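Local coordinates for catechol 1,2-dioxygenase (Burkholderia ambifaria, PDB 5VXT), which probably catalyses the iron(III)-dependent intradiol cleavage of catechol by dioxygen to cis,cis-muconate, and holds catechol beside its iron ion in this model, at residues F241-D246 against F300-T305; G152-L157 against G202-R207. All blocks are in the same frame, centred on the assembly; numbering follows the deposited sequence. Where two conformers were deposited one is given.

Interaction 1 of 2, residues F241-D246 against F300-T305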
loop_
_atom_site.group_PDB
_atom_site.type_symbol
_atom_site.label_atom_id
_atom_site.label_comp_id
_atom_site.label_asym_id
_atom_site.label_seq_id
_atom_site.Cartn_x
_atom_site.Cartn_y
_atom_site.Cartn_z
ATOM N N PHE B 241 1.272 27.386 0.706
ATOM C CA PHE B 241 0.145 28.221 1.099
ATOM C C PHE B 241 -1.201 27.558 0.822
ATOM O O PHE B 241 -1.392 26.901 -0.206
ATOM C CB PHE B 241 0.169 29.579 0.388
ATOM C CG PHE B 241 1.432 30.361 0.615
ATOM C CD1 PHE B 241 1.525 31.271 1.664
ATOM C CD2 PHE B 241 2.525 30.193 -0.220
ATOM C CE1 PHE B 241 2.687 32.001 1.875
ATOM C CE2 PHE B 241 3.692 30.917 -0.011
ATOM C CZ PHE B 241 3.768 31.818 1.039
ATOM N N PHE B 242 -2.130 27.764 1.757
ATOM C CA PHE B 242 -3.564 27.715 1.525
ATOM C C PHE B 242 -4.090 29.139 1.529
ATOM O O PHE B 242 -3.691 29.933 2.385
ATOM C CB PHE B 242 -4.304 26.970 2.641
ATOM C CG PHE B 242 -4.217 25.487 2.555
ATOM C CD1 PHE B 242 -4.111 24.858 1.330
ATOM C CD2 PHE B 242 -4.277 24.725 3.705
ATOM C CE1 PHE B 242 -4.047 23.470 1.253
ATOM C CE2 PHE B 242 -4.212 23.323 3.635
ATOM C CZ PHE B 242 -4.094 22.716 2.406
ATOM N N VAL B 243 -5.017 29.455 0.625
ATOM C CA VAL B 243 -5.779 30.706 0.728
ATOM C C VAL B 243 -7.265 30.384 0.666
ATOM O O VAL B 243 -7.748 29.834 -0.332
ATOM C CB VAL B 243 -5.406 31.726 -0.357
ATOM C CG1 VAL B 243 -6.133 33.053 -0.097
ATOM C CG2 VAL B 243 -3.904 31.974 -0.364
ATOM N N THR B 244 -7.991 30.750 1.718
ATOM C CA THR B 244 -9.406 30.434 1.845
ATOM C C THR B 244 -10.193 31.713 2.075
ATOM O O THR B 244 -9.766 32.572 2.850
ATOM C CB THR B 244 -9.643 29.477 3.007
ATOM O OG1 THR B 244 -8.810 28.328 2.840
ATOM C CG2 THR B 244 -11.108 29.045 3.068
ATOM N N SER B 245 -11.340 31.832 1.404
ATOM C CA SER B 245 -12.214 32.994 1.547
ATOM C C SER B 245 -13.539 32.713 0.855
ATOM O O SER B 245 -13.563 32.102 -0.217
ATOM C CB SER B 245 -11.579 34.252 0.942
ATOM O OG SER B 245 -11.490 34.131 -0.465
ATOM N N ASP B 246 -14.635 33.170 1.459
ATOM C CA ASP B 246 -15.947 32.975 0.858
ATOM C C ASP B 246 -16.005 33.663 -0.499
ATOM O O ASP B 246 -15.379 34.701 -0.715
ATOM C CB ASP B 246 -17.041 33.532 1.767
ATOM C CG ASP B 246 -16.750 33.306 3.234
ATOM O OD1 ASP B 246 -16.491 32.147 3.624
ATOM O OD2 ASP B 246 -16.772 34.295 3.995
ATOM N N PHE B 300 4.846 38.458 -2.948
ATOM C CA PHE B 300 4.084 37.460 -3.682
ATOM C C PHE B 300 2.607 37.691 -3.436
ATOM O O PHE B 300 2.145 37.631 -2.292
ATOM C CB PHE B 300 4.481 36.049 -3.270
ATOM C CG PHE B 300 3.981 34.999 -4.204
ATOM C CD1 PHE B 300 4.633 34.748 -5.399
ATOM C CD2 PHE B 300 2.844 34.276 -3.899
ATOM C CE1 PHE B 300 4.174 33.773 -6.264
ATOM C CE2 PHE B 300 2.380 33.311 -4.766
ATOM C CZ PHE B 300 3.044 33.065 -5.949
ATOM N N ASN B 301 1.876 37.948 -4.507
ATOM C CA ASN B 301 0.446 38.184 -4.434
ATOM C C ASN B 301 -0.296 36.910 -4.800
ATOM O O ASN B 301 0.198 36.079 -5.567
ATOM C CB ASN B 301 0.041 39.312 -5.370
ATOM C CG ASN B 301 0.745 40.607 -5.032
ATOM O OD1 ASN B 301 0.917 40.944 -3.857
ATOM N ND2 ASN B 301 1.177 41.329 -6.056
ATOM N N PHE B 302 -1.488 36.755 -4.234
ATOM C CA PHE B 302 -2.353 35.627 -4.547
ATOM C C PHE B 302 -3.548 36.152 -5.323
ATOM O O PHE B 302 -4.288 37.005 -4.820
ATOM C CB PHE B 302 -2.805 34.902 -3.281
ATOM C CG PHE B 302 -1.682 34.340 -2.464
ATOM C CD1 PHE B 302 -1.122 33.110 -2.779
ATOM C CD2 PHE B 302 -1.203 35.019 -1.359
ATOM C CE1 PHE B 302 -0.098 32.584 -2.014
ATOM C CE2 PHE B 302 -0.179 34.499 -0.598
ATOM C CZ PHE B 302 0.369 33.282 -0.919
ATOM N N VAL B 303 -3.720 35.673 -6.550
ATOM C CA VAL B 303 -4.881 36.006 -7.366
ATOM C C VAL B 303 -5.797 34.793 -7.345
ATOM O O VAL B 303 -5.436 33.726 -7.851
ATOM C CB VAL B 303 -4.497 36.388 -8.801
ATOM C CG1 VAL B 303 -5.747 36.656 -9.621
ATOM C CG2 VAL B 303 -3.593 37.626 -8.811
ATOM N N LEU B 304 -6.976 34.954 -6.753
ATOM C CA LEU B 304 -7.921 33.870 -6.529
ATOM C C LEU B 304 -8.919 33.780 -7.681
ATOM O O LEU B 304 -9.124 34.737 -8.432
ATOM C CB LEU B 304 -8.676 34.099 -5.216
ATOM C CG LEU B 304 -7.900 34.452 -3.945
ATOM C CD1 LEU B 304 -8.847 34.447 -2.757
ATOM C CD2 LEU B 304 -6.751 33.473 -3.705
ATOM N N THR B 305 -9.569 32.620 -7.795
ATOM C CA THR B 305 -10.667 32.430 -8.732
ATOM C C THR B 305 -12.000 32.361 -7.992
ATOM O O THR B 305 -12.050 31.996 -6.813
ATOM C CB THR B 305 -10.474 31.162 -9.576
ATOM O OG1 THR B 305 -10.280 30.036 -8.715
ATOM C CG2 THR B 305 -9.264 31.323 -10.482
#

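Interaction 2 of 2, residues G152-L157 against G202-R207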
loop_
_atom_site.group_PDB
_atom_site.type_symbol
_atom_site.label_atom_id
_atom_site.label_comp_id
_atom_site.label_asym_id
_atom_site.label_seq_id
_atom_site.Cartn_x
_atom_site.Cartn_y
_atom_site.Cartn_z
ATOM N N GLY B 152 2.353 40.274 0.584
ATOM C CA GLY B 152 1.673 40.592 -0.649
ATOM C C GLY B 152 0.220 40.887 -0.388
ATOM O O GLY B 152 -0.191 41.115 0.751
ATOM N N THR B 153 -0.558 40.872 -1.462
ATOM C CA THR B 153 -1.987 41.105 -1.382
ATOM C C THR B 153 -2.746 39.923 -1.960
ATOM O O THR B 153 -2.285 39.253 -2.893
ATOM C CB THR B 153 -2.397 42.365 -2.137
ATOM O OG1 THR B 153 -2.239 42.134 -3.543
ATOM C CG2 THR B 153 -1.537 43.541 -1.719
ATOM N N VAL B 154 -3.911 39.679 -1.377
ATOM C CA VAL B 154 -4.885 38.729 -1.887
ATOM C C VAL B 154 -5.902 39.517 -2.696
ATOM O O VAL B 154 -6.600 40.384 -2.156
ATOM C CB VAL B 154 -5.566 37.963 -0.746
ATOM C CG1 VAL B 154 -6.666 37.044 -1.293
ATOM C CG2 VAL B 154 -4.529 37.202 0.060
ATOM N N THR B 155 -5.968 39.236 -3.990
ATOM C CA THR B 155 -6.940 39.859 -4.869
ATOM C C THR B 155 -7.765 38.791 -5.573
ATOM O O THR B 155 -7.374 37.623 -5.651
ATOM C CB THR B 155 -6.269 40.740 -5.925
ATOM O OG1 THR B 155 -7.216 41.036 -6.952
ATOM C CG2 THR B 155 -5.114 40.015 -6.555
ATOM N N GLY B 156 -8.919 39.214 -6.094
ATOM C CA GLY B 156 -9.667 38.409 -7.030
ATOM C C GLY B 156 -9.176 38.622 -8.448
ATOM O O GLY B 156 -8.224 39.360 -8.707
ATOM N N LEU B 157 -9.858 37.965 -9.389
ATOM C CA LEU B 157 -9.483 38.096 -10.793
ATOM C C LEU B 157 -9.633 39.523 -11.314
ATOM O O LEU B 157 -9.018 39.867 -12.328
ATOM C CB LEU B 157 -10.317 37.145 -11.647
ATOM C CG LEU B 157 -9.940 35.661 -11.599
ATOM C CD1 LEU B 157 -10.939 34.859 -12.389
ATOM C CD2 LEU B 157 -8.534 35.436 -12.142
ATOM N N GLY B 202 -6.576 43.689 1.733
ATOM C CA GLY B 202 -6.150 42.403 1.216
ATOM C C GLY B 202 -4.723 41.998 1.519
ATOM O O GLY B 202 -4.251 41.000 0.961
ATOM N N LYS B 203 -4.023 42.712 2.394
ATOM C CA LYS B 203 -2.599 42.481 2.612
ATOM C C LYS B 203 -2.363 41.395 3.653
ATOM O O LYS B 203 -3.063 41.321 4.664
ATOM C CB LYS B 203 -1.898 43.772 3.046
ATOM C CG LYS B 203 -1.874 44.859 1.978
ATOM C CD LYS B 203 -1.153 46.132 2.454
ATOM C CE LYS B 203 0.329 46.124 2.100
ATOM N NZ LYS B 203 1.028 47.354 2.574
ATOM N N TYR B 204 -1.367 40.552 3.387
ATOM C CA TYR B 204 -0.908 39.517 4.302
ATOM C C TYR B 204 0.597 39.681 4.476
ATOM O O TYR B 204 1.287 40.189 3.590
ATOM C CB TYR B 204 -1.231 38.096 3.775
ATOM C CG TYR B 204 -0.222 37.628 2.754
ATOM C CD1 TYR B 204 -0.376 37.937 1.415
ATOM C CD2 TYR B 204 0.902 36.895 3.138
ATOM C CE1 TYR B 204 0.559 37.539 0.479
ATOM C CE2 TYR B 204 1.845 36.497 2.212
ATOM C CZ TYR B 204 1.670 36.825 0.883
ATOM O OH TYR B 204 2.599 36.429 -0.052
ATOM N N GLU B 205 1.120 39.230 5.611
ATOM C CA GLU B 205 2.565 39.278 5.794
ATOM C C GLU B 205 3.002 38.196 6.764
ATOM O O GLU B 205 2.393 38.023 7.824
ATOM C CB GLU B 205 3.011 40.653 6.301
ATOM C CG GLU B 205 4.512 40.793 6.416
ATOM C CD GLU B 205 4.924 42.230 6.659
ATOM O OE1 GLU B 205 4.075 43.125 6.460
ATOM O OE2 GLU B 205 6.086 42.456 7.052
ATOM N N PHE B 206 4.052 37.465 6.394
ATOM C CA PHE B 206 4.666 36.468 7.256
ATOM C C PHE B 206 6.109 36.867 7.516
ATOM O O PHE B 206 6.842 37.214 6.585
ATOM C CB PHE B 206 4.603 35.064 6.635
ATOM C CG PHE B 206 3.210 34.545 6.475
ATOM C CD1 PHE B 206 2.534 33.988 7.551
ATOM C CD2 PHE B 206 2.568 34.612 5.250
ATOM C CE1 PHE B 206 1.246 33.509 7.403
ATOM C CE2 PHE B 206 1.279 34.133 5.097
ATOM C CZ PHE B 206 0.618 33.583 6.175
ATOM N N ARG B 207 6.503 36.839 8.781
ATOM C CA ARG B 207 7.879 37.079 9.186
ATOM C C ARG B 207 8.421 35.781 9.760
ATOM O O ARG B 207 7.858 35.231 10.711
ATOM C CB ARG B 207 7.955 38.232 10.184
ATOM C CG ARG B 207 7.439 39.511 9.560
ATOM C CD ARG B 207 7.379 40.666 10.529
ATOM N NE ARG B 207 6.738 41.826 9.912
ATOM C CZ ARG B 207 6.433 42.944 10.562
ATOM N NH1 ARG B 207 6.711 43.055 11.851
ATOM N NH2 ARG B 207 5.852 43.950 9.921
#

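Interaction 1 of 2, residues F241-D246 against F300-T305
Phe-241 receives the rim of Phe-302 on one face of its ring. The atom that does the touching is CZ of Phe-302, 3.5 Å from CG of Phe-241; it sits above the ring plane, displaced from the middle. With the ring planes at 63° and the centroids 4.9 Å apart, this is an edge-to-face pair, Phe-302 giving the edge and Phe-241 the face. Strands 251-256 and 166-170 lie either side of strand 238-244, and the ring also touches Thr-253 from the one and Val-167 and Cys-169 from the other.

Two residues on, Val-243 points the same way and splits its two methyls between two partners. CG2 stands over a face of Phe-302 in a CH-pi contact, 4.0 Å from the ring centroid and 17° off the ring normal. The opposite face of that ring is met by CD2 of Phe-300, from its own strand, so the Phe-302 ring is held on both faces while its edge reaches Phe-241. The other methyl, Val-243 CG1, is the atom anti to the backbone N (chi1 -174°) and meets CD2 of Leu-304 at 3.7 Å.

Ser-245 ends the row. Its OG lies 3.5 Å from CD1 of Leu-304, which is plain van der Waals contact; the hydroxyl is hydrogen-bonded with ND1 of His-248. Leu-304 thus uses one methyl on Val-243 CG1 and the other chiefly on the serine, and its side chain also touches Val-154.

No hydrogen bond crosses between 241-246 and 300-305, whose nearest CA atoms, those of Val-243 and Phe-302, are 8.0 Å apart. The two sheets of the dioxygenase domain meet here through interlocked side chains, so dispersion and the burial of apolar surface probably supply most of the cohesion between these segments.

Interaction 2 of 2, residues G152-L157 against G202-R207
Gly-152 and Tyr-204 exchange two backbone hydrogen bonds: Tyr-204 N gives to Gly-152 O at 2.9 Å, and Gly-152 N gives to Tyr-204 O at 3.2 Å. A third, from Val-154 N to Gly-202 O, is the shortest at 2.7 Å and nearly straight (171° at the hydrogen). Between them lies the non-hydrogen-bonded pair Thr-153 and Lys-203, where CA-H...O contacts fill in, one from Lys-203 CA to Gly-152 O and one from Thr-153 CA to Gly-202 O.

On the face of Gly-152 and Tyr-204, the tyrosine ring folds back over the glycine. Its chi1 of 81° sets CG between the backbone N and the carbonyl carbon, which lays the ring across the neighbouring strand, with CE1 3.3 Å from Gly-152 N. Gly-152 has no side chain, and the ring lies directly against its backbone, with N over one face. The phenol oxygen carries on to a hydrogen bond with Phe-300 O. On the other face, Thr-153 CG2 touches Lys-203 CG at 3.9 Å before the lysine turns away.

Gly-202 leads into strand 203-209 and supplies the carbonyl for Val-154 N. The pairing of 203-209 with 147-155 is a twisted antiparallel ladder in the inner part of one sheet of the beta-sandwich that forms the catalytic domain of intradiol dioxygenases.

Both interactions are largely buried, but interaction 1 joins two sheets face to face whereas interaction 2 joins neighbouring strands within one of them. The first is almost wholly apolar; the second is chiefly backbone hydrogen bonding, with a solvent-facing border at Lys-203. They share a sheet, in which 295-303 lies beside 147-155 and 147-155 beside 203-209. The centres are 8 Å apart and hydrogen bonds link them: besides that of the tyrosine hydroxyl, Asn-301 OD1 is hydrogen-bonded with Thr-153 N at 2.8 Å. The Tyr-204 ring also packs on Phe-302, so the aromatic layer between the sheets runs from one contact into the other.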